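Local coordinates for protein dTDP-4-amino-4,6-dideoxyglucose formyltransferase (Mycobacterium tuberculosis CAS/NITR204, PDB 5VYQ) that probably catalyses N-formylation of dTDP-4-amino-4,6-dideoxyglucose, with a formylated tetrahydrofolate as formyl donor, at residues A42-M47 with E172-I177; Q51-Q56 with C84-P89; E150-S155 with L247-P252; L202-L207 with N230-D235. All blocks are in the same frame, centred on the assembly; numbering follows the deposited sequence. Where two conformers were deposited one is given.

Contact 1: residues A42-M47 with E172-I177; sequences ARHGDM and EHFDAI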
# COMPACT_ATOMS: atom_id res chain seq x y z
N ALA A 42 -9.58 -14.97 35.92
CA ALA A 42 -10.07 -14.18 37.04
C ALA A 42 -11.55 -14.47 37.34
O ALA A 42 -12.02 -14.30 38.45
CB ALA A 42 -9.86 -12.70 36.73
N ARG A 43 -12.30 -14.93 36.37
CA ARG A 43 -13.72 -15.24 36.52
C ARG A 43 -13.98 -16.70 36.93
O ARG A 43 -15.14 -17.11 37.13
CB ARG A 43 -14.38 -15.02 35.15
CG ARG A 43 -15.87 -14.75 35.16
CD ARG A 43 -16.29 -14.39 33.75
NE ARG A 43 -17.70 -14.75 33.65
CZ ARG A 43 -18.53 -14.44 32.65
NH1 ARG A 43 -19.81 -14.88 32.74
NH2 ARG A 43 -18.11 -13.70 31.63
N HIS A 44 -12.94 -17.52 37.00
CA HIS A 44 -13.15 -18.96 37.17
C HIS A 44 -11.85 -19.53 37.69
O HIS A 44 -10.85 -19.58 36.98
CB HIS A 44 -13.57 -19.65 35.86
CG HIS A 44 -13.88 -21.11 36.02
ND1 HIS A 44 -15.15 -21.58 36.24
CD2 HIS A 44 -13.08 -22.20 35.98
CE1 HIS A 44 -15.11 -22.90 36.35
NE2 HIS A 44 -13.86 -23.29 36.21
N GLY A 45 -11.84 -19.96 38.94
CA GLY A 45 -10.59 -20.39 39.57
C GLY A 45 -9.98 -21.67 39.03
O GLY A 45 -8.77 -21.74 38.80
N ASP A 46 -10.80 -22.68 38.76
CA ASP A 46 -10.25 -23.97 38.39
C ASP A 46 -10.09 -23.99 36.85
O ASP A 46 -10.82 -24.70 36.17
CB ASP A 46 -11.18 -25.09 38.88
CG ASP A 46 -10.49 -26.47 38.93
OD1 ASP A 46 -9.27 -26.54 38.61
OD2 ASP A 46 -11.18 -27.47 39.22
N MET A 47 -9.10 -23.26 36.36
CA MET A 47 -8.84 -23.10 34.94
C MET A 47 -7.36 -23.03 34.71
O MET A 47 -6.72 -22.17 35.31
CB MET A 47 -9.52 -21.82 34.44
CG MET A 47 -9.24 -21.49 32.98
SD MET A 47 -10.07 -19.97 32.47
CE MET A 47 -11.72 -20.62 32.37
N GLU A 172 -19.92 -12.96 27.04
CA GLU A 172 -21.35 -13.18 27.11
C GLU A 172 -21.76 -14.61 27.42
O GLU A 172 -22.67 -14.81 28.24
CB GLU A 172 -21.99 -12.85 25.77
CG GLU A 172 -22.04 -11.38 25.43
CD GLU A 172 -22.45 -11.06 24.00
OE1 GLU A 172 -22.03 -9.97 23.49
OE2 GLU A 172 -23.22 -11.87 23.44
N HIS A 173 -21.13 -15.58 26.74
CA HIS A 173 -21.56 -16.94 26.81
C HIS A 173 -20.79 -17.86 27.76
O HIS A 173 -21.06 -19.05 27.78
CB HIS A 173 -21.62 -17.56 25.41
CG HIS A 173 -22.62 -16.89 24.54
ND1 HIS A 173 -23.97 -17.19 24.61
CD2 HIS A 173 -22.50 -15.90 23.63
CE1 HIS A 173 -24.62 -16.45 23.74
NE2 HIS A 173 -23.75 -15.65 23.14
N PHE A 174 -19.84 -17.33 28.51
CA PHE A 174 -18.93 -18.16 29.29
C PHE A 174 -19.69 -19.07 30.24
O PHE A 174 -19.42 -20.27 30.33
CB PHE A 174 -17.97 -17.33 30.10
CG PHE A 174 -17.09 -18.18 30.97
CD1 PHE A 174 -16.15 -19.01 30.39
CD2 PHE A 174 -17.29 -18.27 32.33
CE1 PHE A 174 -15.35 -19.84 31.16
CE2 PHE A 174 -16.51 -19.10 33.12
CZ PHE A 174 -15.52 -19.88 32.55
N ASP A 175 -20.67 -18.52 30.98
CA ASP A 175 -21.36 -19.40 31.92
C ASP A 175 -21.96 -20.62 31.23
O ASP A 175 -21.88 -21.74 31.75
CB ASP A 175 -22.47 -18.68 32.71
CG ASP A 175 -21.96 -17.59 33.63
OD1 ASP A 175 -20.73 -17.41 33.78
OD2 ASP A 175 -22.83 -16.92 34.23
N ALA A 176 -22.64 -20.41 30.09
CA ALA A 176 -23.29 -21.52 29.38
C ALA A 176 -22.26 -22.53 28.89
O ALA A 176 -22.47 -23.75 28.88
CB ALA A 176 -24.15 -21.03 28.23
N ILE A 177 -21.13 -22.00 28.43
CA ILE A 177 -20.05 -22.82 27.94
C ILE A 177 -19.50 -23.68 29.06
O ILE A 177 -19.35 -24.91 28.93
CB ILE A 177 -18.94 -21.98 27.31
CG1 ILE A 177 -19.43 -21.33 26.02
CG2 ILE A 177 -17.70 -22.83 26.96
CD1 ILE A 177 -18.64 -20.11 25.59
O HOH W 1 -21.73 -15.76 30.94
O HOH W 2 -19.41 -16.55 35.80
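R43, in the last, loosely bonded turn of helix 31-43, lies along F174 of helix 155-179, joining two helices of the Rossmann-like formyltransferase domain. With CG anti to the backbone N (chi1 -157°) the extended chain carries one guanidinium face over F174 CB. NH1 makes a salt bridge to D175 OD1 at 2.9 Å, bent (133°) and coming from above the carboxylate plane. Two waters reinforce it: one joins R43 NE to D175 OD1, the other takes hydrogen bonds from R43 NH1 and D175 N and gives one to E172 O, bridging a kink where D175 N lacks its helical bond. R43 NH2 reaches L171 O. H44 follows, its imidazole face receiving the edge of F174 in an offset edge-to-face pair, centroids 5.8 Å apart and planes at 74°, while NE2 is held by V22 O. M47 then starts strand 47-50, and F174, also touching I24 and L40, ends buried against it: the methyl CE lies 3.9 Å from F174 CZ.

Contact 2: residues Q51-Q56 with C84-P89; sequences QSPIGQ and CKQRFP. With FON (N-{[4-({[(6R)-2-amino-5-formyl-4-oxo-1,4,5,6,7,8-hexahydropteridin-6-yl]methyl}amino)phenyl]carbonyl}-L-glutamic acid), chain C; 0FX (dTDP-4-amino-4,6-dideoxyglucose), chain D.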
# COMPACT_ATOMS: atom_id res chain seq x y z
N GLN A 51 -0.13 -23.23 26.09
CA GLN A 51 0.01 -23.20 24.66
C GLN A 51 0.44 -24.55 24.15
O GLN A 51 0.84 -25.41 24.93
CB GLN A 51 0.92 -22.08 24.20
CG GLN A 51 2.39 -22.35 24.50
CD GLN A 51 3.28 -21.24 23.95
OE1 GLN A 51 3.08 -20.70 22.88
NE2 GLN A 51 4.28 -20.90 24.73
N SER A 52 0.28 -24.75 22.86
CA SER A 52 0.66 -26.02 22.25
C SER A 52 2.17 -25.97 21.93
O SER A 52 2.87 -24.96 22.17
CB SER A 52 -0.25 -26.34 21.08
OG SER A 52 0.27 -25.76 19.92
N PRO A 53 2.70 -27.10 21.43
CA PRO A 53 4.10 -27.04 20.98
C PRO A 53 4.31 -26.10 19.77
O PRO A 53 5.42 -25.69 19.51
CB PRO A 53 4.40 -28.50 20.56
CG PRO A 53 3.25 -29.33 21.05
CD PRO A 53 2.07 -28.40 21.17
N ILE A 54 3.24 -25.76 19.05
CA ILE A 54 3.29 -24.86 17.89
C ILE A 54 3.30 -23.39 18.29
O ILE A 54 3.81 -22.54 17.55
CB ILE A 54 2.14 -25.17 16.92
CG1 ILE A 54 2.19 -26.64 16.47
CG2 ILE A 54 2.12 -24.19 15.75
CD1 ILE A 54 0.90 -27.12 15.81
N GLY A 55 2.78 -23.08 19.47
CA GLY A 55 2.71 -21.71 19.95
C GLY A 55 4.07 -21.08 20.10
O GLY A 55 5.04 -21.77 20.37
N GLN A 56 4.12 -19.76 19.93
CA GLN A 56 5.32 -18.98 20.25
C GLN A 56 5.04 -17.87 21.25
O GLN A 56 5.61 -16.76 21.15
CB GLN A 56 5.86 -18.38 18.95
CG GLN A 56 6.25 -19.45 17.95
CD GLN A 56 6.91 -18.82 16.75
OE1 GLN A 56 6.32 -18.70 15.67
NE2 GLN A 56 8.15 -18.38 16.94
N CYS A 84 -5.95 -22.77 19.39
CA CYS A 84 -4.91 -23.76 19.47
C CYS A 84 -4.59 -24.28 18.08
O CYS A 84 -5.50 -24.70 17.36
CB CYS A 84 -5.40 -24.93 20.34
SG CYS A 84 -4.20 -26.25 20.52
N LYS A 85 -3.33 -24.29 17.71
CA LYS A 85 -2.94 -24.71 16.37
C LYS A 85 -2.78 -26.23 16.24
O LYS A 85 -2.84 -26.74 15.10
CB LYS A 85 -1.63 -24.02 15.89
CG LYS A 85 -1.78 -22.53 15.65
CD LYS A 85 -2.08 -22.17 14.19
CE LYS A 85 -2.10 -20.67 13.84
NZ LYS A 85 -1.02 -19.84 14.45
N GLN A 86 -2.66 -26.91 17.37
CA GLN A 86 -2.50 -28.37 17.38
C GLN A 86 -3.87 -29.05 17.23
O GLN A 86 -4.77 -28.78 18.03
CB GLN A 86 -1.85 -28.80 18.69
CG GLN A 86 -1.60 -30.30 18.70
CD GLN A 86 -0.66 -30.73 19.81
OE1 GLN A 86 -0.60 -30.12 20.88
NE2 GLN A 86 0.02 -31.87 19.59
N ARG A 87 -4.06 -29.93 16.25
CA ARG A 87 -5.32 -30.64 16.09
C ARG A 87 -5.54 -31.55 17.30
O ARG A 87 -4.61 -32.14 17.84
CB ARG A 87 -5.33 -31.46 14.79
CG ARG A 87 -6.72 -31.87 14.35
CD ARG A 87 -6.74 -32.23 12.88
NE ARG A 87 -8.07 -32.62 12.44
CZ ARG A 87 -8.41 -32.59 11.16
NH1 ARG A 87 -9.62 -32.96 10.76
NH2 ARG A 87 -7.52 -32.16 10.28
N PHE A 88 -6.79 -31.64 17.74
CA PHE A 88 -7.20 -32.48 18.87
C PHE A 88 -7.49 -33.84 18.25
O PHE A 88 -8.35 -33.95 17.37
CB PHE A 88 -8.46 -31.93 19.53
CG PHE A 88 -8.27 -30.68 20.37
CD1 PHE A 88 -9.31 -30.25 21.17
CD2 PHE A 88 -7.06 -29.95 20.44
CE1 PHE A 88 -9.24 -29.12 21.97
CE2 PHE A 88 -6.98 -28.82 21.24
CZ PHE A 88 -8.05 -28.40 22.02
N PRO A 89 -6.83 -34.88 18.74
CA PRO A 89 -7.17 -36.20 18.21
C PRO A 89 -8.51 -36.75 18.67
O PRO A 89 -9.10 -36.25 19.64
CB PRO A 89 -6.07 -37.09 18.75
CG PRO A 89 -5.67 -36.42 20.02
CD PRO A 89 -5.78 -34.95 19.77
N1 FON C . -9.11 -30.13 16.45
C2 FON C . -10.15 -30.61 15.77
NA2 FON C . -10.37 -31.96 15.81
N3 FON C . -10.93 -29.78 15.06
C4 FON C . -10.72 -28.44 15.00
O4 FON C . -11.49 -27.69 14.35
C4A FON C . -9.59 -27.87 15.76
N5 FON C . -9.20 -26.53 15.77
C6 FON C . -7.77 -26.31 16.05
C7 FON C . -7.46 -26.99 17.39
N8 FON C . -7.78 -28.39 17.28
C8A FON C . -8.79 -28.83 16.52
C9 FON C . -6.84 -26.78 14.91
N10 FON C . -7.08 -25.95 13.73
C11 FON C . -5.10 -26.43 10.10
C12 FON C . -6.12 -25.49 10.25
C13 FON C . -6.77 -25.35 11.47
C14 FON C . -6.40 -26.12 12.57
C15 FON C . -5.39 -27.07 12.44
C16 FON C . -4.75 -27.22 11.21
C FON C . -4.41 -26.57 8.74
O FON C . -4.57 -25.75 7.81
N FON C . -3.58 -27.61 8.58
CA FON C . -2.77 -27.83 7.39
CB FON C . -1.27 -27.96 7.71
CG FON C . -0.79 -26.68 8.40
CD FON C . 0.70 -26.43 8.42
OE1 FON C . 1.42 -26.95 7.54
OE2 FON C . 1.17 -25.66 9.29
CT FON C . -3.28 -29.04 6.67
O1 FON C . -2.94 -29.14 5.47
O2 FON C . -4.01 -29.86 7.28
CP1 FON C . -10.01 -25.59 15.52
O3 FON C . -9.65 -24.41 15.51
O4P 0FX D . -6.15 -16.15 14.25
P2 0FX D . -5.30 -17.37 14.34
O3P 0FX D . -4.82 -17.75 15.73
O1G 0FX D . -6.22 -18.47 13.59
C1G 0FX D . -5.67 -19.60 12.94
C2G 0FX D . -6.71 -20.07 11.92
O2G 0FX D . -6.96 -18.95 11.06
C3G 0FX D . -8.02 -20.43 12.64
O3G 0FX D . -9.10 -20.70 11.71
C4G 0FX D . -7.74 -21.54 13.65
N4A 0FX D . -9.01 -21.80 14.36
C5G 0FX D . -6.63 -21.08 14.60
C6G 0FX D . -6.14 -22.30 15.38
O5G 0FX D . -5.44 -20.62 13.93
OPP 0FX D . -4.04 -17.30 13.34
P 0FX D . -2.69 -16.44 13.44
O1P 0FX D . -1.61 -17.31 12.91
O2P 0FX D . -2.61 -15.80 14.81
O5 0FX D . -2.91 -15.23 12.41
C5 0FX D . -3.79 -14.17 12.68
C4 0FX D . -4.04 -13.39 11.41
O4 0FX D . -2.80 -12.80 11.01
C3 0FX D . -4.45 -14.19 10.17
O3 0FX D . -5.87 -14.37 10.14
C2 0FX D . -4.00 -13.36 8.99
C1 0FX D . -2.75 -12.75 9.58
N11 0FX D . -1.54 -13.46 9.15
C61 0FX D . -0.84 -14.31 9.92
C51 0FX D . 0.32 -14.91 9.46
C5A 0FX D . 1.05 -15.89 10.34
C21 0FX D . -0.98 -13.10 7.93
O21 0FX D . -1.62 -12.23 7.19
N31 0FX D . 0.13 -13.66 7.44
C41 0FX D . 0.81 -14.53 8.23
O41 0FX D . 1.94 -15.06 7.72
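S52 and Q86 come close backbone to backbone, their CA atoms 6.3 Å apart, where two irregular loops pass each other; I54 CA and K85 CA lie 6.4 Å apart. No hydrogen bond crosses directly. The first loop is folded by an ST turn, I54 N donating to S52 OG at 3.1 Å, and D29 OD2 joins the loops by bonding both S52 OG and K85 N. Between side chains, S52 CB rests on Q86 CB (3.8 Å). The extended Q86 crosses P53 at about a right angle, OE1 lying 3.2 Å from P53 CD, and its amide is fixed by V65 N on OE1 and by D64 OD1 on NE2. I54 CG2 packs on K85 CB; beyond it the lysine bends (chi2 -95°) and leads away to the sugar nucleotide, where NZ bonds O1P of the diphosphate at 3.0 Å. The second loop also edges the folinic acid: pterin NA2 donates almost straight to F88 O (3.2 Å, 175°), and N8 donates weakly to Q86 O. Both ligands thus touch the 84-89 loop, which follows strand 78-82; the 51-56 loop follows strand 47-50. F88 sits on L27, V79 and S81 of the central sheet and on V65 of helix 65-75, and P89 occupies the N-cap position of helix 90-95.

Contact 3: residues E150-S155 with L247-P252; sequences ESWDSS and LEPEKP. With EDO (1,2-ethanediol), chain E; EDO (1,2-ethanediol), chain F.
P249 lies over the indole of W152 in a CH-pi contact, CG standing 3.6 Å from the centroid of the five-membered ring and only 7° off its normal. The opposite face is backed by E150 CB, so the indole is clamped between a proline and its own turn. Apolar contact continues at L247, whose CB is 4.2 Å from W152 CB and 3.6 Å from W152 O. No hydrogen bond crosses between the segments; within the first, a type I turn is closed by D153 N to E150 O at 3.1 Å, and E150 N donates nearly straight to D153 OD2 at 2.8 Å (171°). D153 OD2 also meets R161 in a salt bridge, and OD1 bonds S157 OG. R239 of the second subunit makes a cation-pi contact with W152. The turn links strand 141-147 to helix 155-179, with S154 as the helix N-cap, whereas L247, E248 and P249 end strand 240-249 and pair antiparallel with a strand of the second subunit, carrying the sheet across the dimer interface.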
# COMPACT_ATOMS: atom_id res chain seq x y z
N GLU A 150 -16.16 -3.80 5.27
CA GLU A 150 -16.35 -2.57 4.52
C GLU A 150 -15.44 -2.57 3.27
O GLU A 150 -14.50 -3.37 3.15
CB GLU A 150 -15.99 -1.38 5.40
CG GLU A 150 -16.70 -1.28 6.76
CD GLU A 150 -18.20 -1.24 6.67
OE1 GLU A 150 -18.74 -0.86 5.61
OE2 GLU A 150 -18.85 -1.62 7.67
N SER A 151 -15.69 -1.65 2.36
CA SER A 151 -14.93 -1.57 1.12
C SER A 151 -13.50 -1.16 1.33
O SER A 151 -12.65 -1.48 0.48
CB SER A 151 -15.58 -0.56 0.17
OG SER A 151 -15.51 0.76 0.71
N TRP A 152 -13.22 -0.49 2.44
CA TRP A 152 -11.88 -0.09 2.79
C TRP A 152 -11.15 -1.06 3.71
O TRP A 152 -10.02 -0.81 4.11
CB TRP A 152 -11.86 1.31 3.40
CG TRP A 152 -12.71 1.44 4.60
CD1 TRP A 152 -12.33 1.26 5.91
CD2 TRP A 152 -14.11 1.78 4.62
NE1 TRP A 152 -13.43 1.48 6.74
CE2 TRP A 152 -14.53 1.78 5.97
CE3 TRP A 152 -15.04 2.07 3.63
CZ2 TRP A 152 -15.84 2.08 6.35
CZ3 TRP A 152 -16.34 2.39 4.00
CH2 TRP A 152 -16.73 2.37 5.35
N ASP A 153 -11.78 -2.18 4.08
CA ASP A 153 -11.16 -3.11 5.04
C ASP A 153 -10.06 -3.95 4.35
O ASP A 153 -10.10 -4.25 3.16
CB ASP A 153 -12.17 -4.07 5.62
CG ASP A 153 -12.81 -3.54 6.94
OD1 ASP A 153 -12.11 -2.95 7.78
OD2 ASP A 153 -14.04 -3.71 7.09
N SER A 154 -9.06 -4.30 5.16
CA SER A 154 -8.06 -5.30 4.82
C SER A 154 -8.21 -6.47 5.77
O SER A 154 -9.00 -6.40 6.74
CB SER A 154 -6.69 -4.64 4.99
OG SER A 154 -6.58 -4.12 6.29
N SER A 155 -7.46 -7.53 5.51
CA SER A 155 -7.38 -8.61 6.50
C SER A 155 -7.08 -8.08 7.91
O SER A 155 -7.72 -8.43 8.92
CB SER A 155 -6.39 -9.67 6.07
OG SER A 155 -6.15 -10.56 7.15
N LEU A 247 -5.69 1.61 2.23
CA LEU A 247 -7.00 2.11 1.85
C LEU A 247 -7.47 3.06 2.95
O LEU A 247 -7.46 2.70 4.11
CB LEU A 247 -8.02 0.98 1.74
CG LEU A 247 -7.65 -0.12 0.74
CD1 LEU A 247 -8.60 -1.30 0.77
CD2 LEU A 247 -7.60 0.46 -0.65
N GLU A 248 -7.96 4.21 2.57
CA GLU A 248 -8.47 5.18 3.54
C GLU A 248 -9.76 5.76 3.03
O GLU A 248 -9.83 6.42 1.98
CB GLU A 248 -7.39 6.24 3.76
CG GLU A 248 -7.79 7.40 4.66
CD GLU A 248 -6.98 8.68 4.44
OE1 GLU A 248 -5.93 8.63 3.77
OE2 GLU A 248 -7.39 9.76 4.90
N PRO A 249 -10.85 5.58 3.80
CA PRO A 249 -12.09 6.12 3.30
C PRO A 249 -12.11 7.63 3.53
O PRO A 249 -11.53 8.09 4.51
CB PRO A 249 -13.15 5.43 4.16
CG PRO A 249 -12.47 5.04 5.41
CD PRO A 249 -11.02 4.82 5.06
N GLU A 250 -12.78 8.36 2.67
CA GLU A 250 -12.86 9.82 2.81
C GLU A 250 -13.66 10.13 4.08
O GLU A 250 -14.67 9.49 4.36
CB GLU A 250 -13.50 10.41 1.56
CG GLU A 250 -13.40 11.93 1.51
CD GLU A 250 -13.90 12.49 0.21
OE1 GLU A 250 -14.97 12.04 -0.25
OE2 GLU A 250 -13.18 13.34 -0.35
N LYS A 251 -13.16 11.05 4.89
CA LYS A 251 -13.87 11.45 6.11
C LYS A 251 -15.08 12.28 5.68
O LYS A 251 -14.98 13.07 4.74
CB LYS A 251 -12.96 12.29 7.01
N PRO A 252 -16.23 12.09 6.35
CA PRO A 252 -17.24 13.18 6.32
C PRO A 252 -16.85 14.34 7.24
O PRO A 252 -15.93 15.10 6.92
CB PRO A 252 -18.54 12.50 6.77
CG PRO A 252 -18.15 11.18 7.37
CD PRO A 252 -16.74 10.85 6.97
C1 EDO E . -12.45 -2.61 -2.81
O1 EDO E . -13.50 -2.51 -1.85
C2 EDO E . -13.14 -2.75 -4.16
O2 EDO E . -13.89 -3.96 -4.26
C1 EDO F . -4.25 -0.38 6.39
O1 EDO F . -3.42 0.73 6.02
C2 EDO F . -4.73 -1.08 5.12
O2 EDO F . -5.66 -0.24 4.45

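Contact 4: residues L202-L207 with N230-D235; sequences LRRLDL and NAWFVD. With 0FX (dTDP-4-amino-4,6-dideoxyglucose), chain D.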
# COMPACT_ATOMS: atom_id res chain seq x y z
N LEU A 202 -2.77 -18.48 -2.78
CA LEU A 202 -3.35 -17.17 -3.03
C LEU A 202 -2.36 -15.99 -2.98
O LEU A 202 -2.52 -14.95 -3.65
CB LEU A 202 -4.44 -16.98 -1.97
CG LEU A 202 -5.50 -15.90 -2.13
CD1 LEU A 202 -6.36 -16.05 -3.39
CD2 LEU A 202 -6.42 -16.02 -0.91
N ARG A 203 -1.36 -16.13 -2.11
CA ARG A 203 -0.29 -15.16 -1.91
C ARG A 203 0.35 -14.69 -3.21
O ARG A 203 0.76 -13.53 -3.35
CB ARG A 203 0.83 -15.73 -1.03
CG ARG A 203 0.54 -15.77 0.46
CD ARG A 203 1.68 -16.40 1.22
NE ARG A 203 2.78 -15.46 1.29
CZ ARG A 203 3.98 -15.75 1.72
NH1 ARG A 203 4.27 -16.99 2.13
NH2 ARG A 203 4.87 -14.78 1.78
N ARG A 204 0.52 -15.61 -4.14
CA ARG A 204 1.31 -15.36 -5.33
C ARG A 204 0.41 -14.74 -6.37
O ARG A 204 -0.63 -15.28 -6.71
CB ARG A 204 1.90 -16.67 -5.85
CG ARG A 204 2.78 -16.45 -7.07
CD ARG A 204 3.15 -17.83 -7.62
NE ARG A 204 1.93 -18.25 -8.29
CZ ARG A 204 1.59 -17.99 -9.56
NH1 ARG A 204 2.41 -17.38 -10.41
NH2 ARG A 204 0.41 -18.42 -10.01
N LEU A 205 0.79 -13.54 -6.81
CA LEU A 205 0.03 -12.79 -7.79
C LEU A 205 0.59 -13.09 -9.18
O LEU A 205 1.77 -12.88 -9.42
CB LEU A 205 0.16 -11.29 -7.56
CG LEU A 205 -0.15 -10.82 -6.13
CD1 LEU A 205 0.04 -9.33 -6.05
CD2 LEU A 205 -1.58 -11.25 -5.77
N ASP A 206 -0.28 -13.50 -10.09
CA ASP A 206 0.08 -13.69 -11.49
C ASP A 206 -0.20 -12.37 -12.23
O ASP A 206 -1.35 -11.95 -12.36
CB ASP A 206 -0.79 -14.80 -12.09
CG ASP A 206 -0.43 -15.14 -13.54
OD1 ASP A 206 0.28 -14.36 -14.21
OD2 ASP A 206 -0.90 -16.21 -13.99
N LEU A 207 0.85 -11.75 -12.75
CA LEU A 207 0.74 -10.46 -13.41
C LEU A 207 -0.10 -10.53 -14.65
O LEU A 207 -0.66 -9.51 -15.05
CB LEU A 207 2.11 -9.89 -13.77
CG LEU A 207 3.06 -9.57 -12.63
CD1 LEU A 207 4.35 -8.99 -13.15
CD2 LEU A 207 2.42 -8.74 -11.52
N ASN A 230 2.75 -10.77 2.73
CA ASN A 230 1.99 -11.87 2.21
C ASN A 230 1.96 -11.95 0.69
O ASN A 230 2.31 -12.96 0.12
CB ASN A 230 0.52 -11.78 2.69
CG ASN A 230 0.32 -11.97 4.18
OD1 ASN A 230 0.94 -12.84 4.84
ND2 ASN A 230 -0.58 -11.21 4.73
N ALA A 231 1.45 -10.91 0.01
CA ALA A 231 1.32 -10.95 -1.44
C ALA A 231 2.69 -10.68 -2.12
O ALA A 231 3.46 -9.84 -1.63
CB ALA A 231 0.38 -9.85 -1.86
N TRP A 232 2.93 -11.43 -3.19
CA TRP A 232 4.15 -11.23 -3.95
C TRP A 232 3.91 -11.56 -5.40
O TRP A 232 3.04 -12.34 -5.76
CB TRP A 232 5.27 -12.11 -3.39
CG TRP A 232 4.99 -13.58 -3.35
CD1 TRP A 232 4.28 -14.26 -2.40
CD2 TRP A 232 5.43 -14.58 -4.29
NE1 TRP A 232 4.23 -15.61 -2.69
CE2 TRP A 232 4.95 -15.84 -3.83
CE3 TRP A 232 6.19 -14.55 -5.44
CZ2 TRP A 232 5.23 -17.04 -4.48
CZ3 TRP A 232 6.45 -15.74 -6.10
CH2 TRP A 232 5.96 -16.97 -5.63
N PHE A 233 4.71 -10.95 -6.25
CA PHE A 233 4.79 -11.35 -7.65
C PHE A 233 6.26 -11.52 -7.99
O PHE A 233 7.11 -11.10 -7.22
CB PHE A 233 4.12 -10.32 -8.56
CG PHE A 233 4.74 -8.94 -8.52
CD1 PHE A 233 4.25 -7.96 -7.66
CD2 PHE A 233 5.71 -8.57 -9.43
CE1 PHE A 233 4.76 -6.67 -7.65
CE2 PHE A 233 6.25 -7.30 -9.42
CZ PHE A 233 5.79 -6.34 -8.52
N VAL A 234 6.52 -12.13 -9.13
CA VAL A 234 7.87 -12.19 -9.70
C VAL A 234 7.85 -11.36 -10.97
O VAL A 234 6.94 -11.49 -11.78
CB VAL A 234 8.31 -13.66 -9.92
CG1 VAL A 234 9.67 -13.70 -10.59
CG2 VAL A 234 8.45 -14.29 -8.53
N ASP A 235 8.80 -10.44 -11.08
CA ASP A 235 8.89 -9.58 -12.25
C ASP A 235 9.55 -10.34 -13.40
O ASP A 235 9.98 -11.47 -13.24
CB ASP A 235 9.51 -8.22 -11.95
CG ASP A 235 11.01 -8.23 -11.68
OD1 ASP A 235 11.68 -9.20 -12.08
OD2 ASP A 235 11.49 -7.26 -11.03
O4P 0FX D . -6.15 -16.15 14.25
P2 0FX D . -5.30 -17.37 14.34
O3P 0FX D . -4.82 -17.75 15.73
O1G 0FX D . -6.22 -18.47 13.59
C1G 0FX D . -5.67 -19.60 12.94
C2G 0FX D . -6.71 -20.07 11.92
O2G 0FX D . -6.96 -18.95 11.06
C3G 0FX D . -8.02 -20.43 12.64
O3G 0FX D . -9.10 -20.70 11.71
C4G 0FX D . -7.74 -21.54 13.65
N4A 0FX D . -9.01 -21.80 14.36
C5G 0FX D . -6.63 -21.08 14.60
C6G 0FX D . -6.14 -22.30 15.38
O5G 0FX D . -5.44 -20.62 13.93
OPP 0FX D . -4.04 -17.30 13.34
P 0FX D . -2.69 -16.44 13.44
O1P 0FX D . -1.61 -17.31 12.91
O2P 0FX D . -2.61 -15.80 14.81
O5 0FX D . -2.91 -15.23 12.41
C5 0FX D . -3.79 -14.17 12.68
C4 0FX D . -4.04 -13.39 11.41
O4 0FX D . -2.80 -12.80 11.01
C3 0FX D . -4.45 -14.19 10.17
O3 0FX D . -5.87 -14.37 10.14
C2 0FX D . -4.00 -13.36 8.99
C1 0FX D . -2.75 -12.75 9.58
N11 0FX D . -1.54 -13.46 9.15
C61 0FX D . -0.84 -14.31 9.92
C51 0FX D . 0.32 -14.91 9.46
C5A 0FX D . 1.05 -15.89 10.34
C21 0FX D . -0.98 -13.10 7.93
O21 0FX D . -1.62 -12.23 7.19
N31 0FX D . 0.13 -13.66 7.44
C41 0FX D . 0.81 -14.53 8.23
O41 0FX D . 1.94 -15.06 7.72
O HOH W 3 4.17 -13.47 -10.33
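R203 curls round the N230 carbonyl and passes beside the indole nitrogen of W232. CB lies 3.8 Å from W232 NE1 and 3.3 Å from N230 O, which CG also touches. A bend at chi3 (75°) then swings R203 NE back onto N230 O in a hydrogen bond of 2.8 Å, nearly straight (169°), in the carbonyl plane on a lone pair. At the tip, one guanidinium face looks on W232 NE1, NH1 forms a salt bridge with E200, and NH2 bonds R229 O weakly. Main chains join in a single parallel bridge of R204 with W232, W232 N donating to R203 O (3.0 Å) and L205 N to W232 O (2.8 Å); a water extends it from L205 O to V234 N. R204 CG sits over the six-membered ring of W232, 3.7 Å from its centroid, while L205 CB and L207 CD2 press on F233 CB. The chain leaving helix 196-203 is thus bridged at one point to strand 231-234, which pairs with strand 240-249. N230, next to A231, reads the thymine by two bonds, OD1 taking one from N31 and ND2 giving one to O21: the thymine end of the sugar-nucleotide pocket, set in the C-terminal domain.

Overall arrangement
From the N terminus, the chain opens contact 1 at 42-47 and, directly after strand 47-50, contact 2 at 51-56. Contact 2 closes first, at 84-89, nested in the larger loop of contact 1. Contact 3 opens at 150-155 before contact 1 closes at 172-177, so these two cross, with helix 155-179 linking them. Contact 4, at 202-207 and 230-235, is nested in the loop that contact 3 completes at 247-252. Contact 1 joins the end of helix 31-43 and the start of strand 47-50 to helix 155-179; contact 2 joins the loops after strands 47-50 and 78-82. Contacts 3 and 4 reach the same small sheet, through neighbouring strands 240-249 and 231-234, and both touch the second subunit. Contacts 2 and 4 hold different parts of one sugar nucleotide.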